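Local coordinates for hemolysin II regulatory protein (Bacillus cereus, PDB 2JJ7) that probably binds DNA as a TetR-family transcriptional regulator, with a predicted helix-turn-helix motif in its N-terminal region, at residues Arg84-Leu87 / Thr88-Thr92. Residues are numbered along the deposited sequence; the frame is centred on the assembly and turned at random. Where two conformers were deposited one is given.
Sequences REYL and TVFTT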
# COMPACT_ATOMS: atom_id res chain seq x y z
N ARG B 84 -7.07 -8.51 14.86
CA ARG B 84 -7.07 -7.31 15.70
C ARG B 84 -5.77 -7.24 16.51
O ARG B 84 -5.17 -6.18 16.61
CB ARG B 84 -8.31 -7.22 16.60
CG ARG B 84 -8.50 -5.84 17.22
CD ARG B 84 -9.89 -5.60 17.79
NE ARG B 84 -10.91 -5.31 16.78
CZ ARG B 84 -11.18 -4.10 16.29
NH1 ARG B 84 -10.49 -3.05 16.70
NH2 ARG B 84 -12.14 -3.94 15.39
N GLU B 85 -5.33 -8.37 17.05
CA GLU B 85 -4.13 -8.38 17.87
C GLU B 85 -2.90 -8.11 17.03
O GLU B 85 -2.05 -7.29 17.39
CB GLU B 85 -3.95 -9.68 18.65
CG GLU B 85 -2.81 -9.59 19.67
CD GLU B 85 -2.82 -10.70 20.70
OE1 GLU B 85 -3.48 -11.73 20.49
OE2 GLU B 85 -2.15 -10.53 21.74
N TYR B 86 -2.82 -8.82 15.91
CA TYR B 86 -1.73 -8.63 14.96
C TYR B 86 -1.62 -7.15 14.57
O TYR B 86 -0.54 -6.54 14.67
CB TYR B 86 -1.98 -9.50 13.72
CG TYR B 86 -1.09 -9.20 12.55
CD1 TYR B 86 -1.38 -8.17 11.65
CD2 TYR B 86 0.06 -9.97 12.31
CE1 TYR B 86 -0.55 -7.91 10.57
CE2 TYR B 86 0.88 -9.70 11.23
CZ TYR B 86 0.57 -8.68 10.37
OH TYR B 86 1.39 -8.43 9.28
N LEU B 87 -2.74 -6.57 14.13
CA LEU B 87 -2.77 -5.19 13.66
C LEU B 87 -2.47 -4.19 14.77
O LEU B 87 -1.86 -3.15 14.52
CB LEU B 87 -4.14 -4.86 13.03
CG LEU B 87 -4.49 -5.54 11.71
CD1 LEU B 87 -5.90 -5.16 11.27
CD2 LEU B 87 -3.49 -5.23 10.62
N THR B 88 -2.94 -4.48 15.99
CA THR B 88 -2.72 -3.61 17.14
C THR B 88 -1.22 -3.57 17.49
O THR B 88 -0.63 -2.49 17.62
CB THR B 88 -3.59 -4.04 18.34
OG1 THR B 88 -4.96 -4.04 17.95
CG2 THR B 88 -3.42 -3.09 19.56
N VAL B 89 -0.60 -4.75 17.58
CA VAL B 89 0.83 -4.85 17.89
C VAL B 89 1.67 -4.10 16.83
O VAL B 89 2.56 -3.32 17.17
CB VAL B 89 1.31 -6.32 17.98
CG1 VAL B 89 2.83 -6.40 18.08
CG2 VAL B 89 0.65 -7.04 19.17
N PHE B 90 1.38 -4.34 15.55
CA PHE B 90 2.19 -3.72 14.50
C PHE B 90 1.98 -2.22 14.32
O PHE B 90 2.95 -1.49 14.21
CB PHE B 90 2.12 -4.50 13.19
CG PHE B 90 3.00 -5.72 13.19
CD1 PHE B 90 2.45 -7.00 13.24
CD2 PHE B 90 4.39 -5.58 13.23
CE1 PHE B 90 3.28 -8.14 13.27
CE2 PHE B 90 5.24 -6.71 13.28
CZ PHE B 90 4.68 -7.98 13.29
N THR B 91 0.73 -1.75 14.32
CA THR B 91 0.51 -0.31 14.21
C THR B 91 1.12 0.43 15.41
O THR B 91 1.66 1.53 15.26
CB THR B 91 -0.98 0.07 14.07
OG1 THR B 91 -1.75 -0.60 15.08
CG2 THR B 91 -1.53 -0.31 12.67
N THR B 92 1.03 -0.17 16.59
CA THR B 92 1.66 0.40 17.80
C THR B 92 3.17 0.44 17.67
O THR B 92 3.79 1.46 18.01
CB THR B 92 1.25 -0.35 19.09
OG1 THR B 92 -0.16 -0.17 19.30
CG2 THR B 92 2.05 0.14 20.33
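Tyr86 and Phe90, one turn apart on the alpha-helix 79-96 of the TetR-type C-terminal region, bring their rings together on a buried side of the helix. The pairing is oblique, with the planes inclined at 56°. Phe90 CD1 sits over the centre of one Tyr86 face, and Phe90 CE1 comes 3.5 Å from Tyr86 CE2. Tyr86 holds CG anti to its own N (chi1 169°), which sets the ring beside the following turn, while its OH bonds to Phe126 O. Phe126 and Phe122 meet the Phe90 ring edge-to-face, tying helix 79-96 into an aromatic cluster. Leu87 and Thr91 pack against helices 147-158 and 169-181.

Glu85 turns its carboxylate to Lys74, in a salt bridge, and to Asn75. Arg84 runs instead toward helix 169-181, where one of its two modelled conformers tentatively bonds through NH1 to Ser174.

The backbone ladder is regular i to i+4: Val89 N reaches Glu85 O at 2.9 Å, nearly straight, and Phe90 N bonds to Tyr86 O. Three threonines add their hydroxyls to it, giving the carbonyls of Arg84, Leu87 and Thr88 two donors each. Buried Thr91 thus satisfies its OG1 on Leu87 O (2.6 Å). Thr88 OG1 and Thr88 N grip Arg84 O from opposite faces of its carbonyl plane, the hydroxyl at 2.5 Å standing 35° out of that plane.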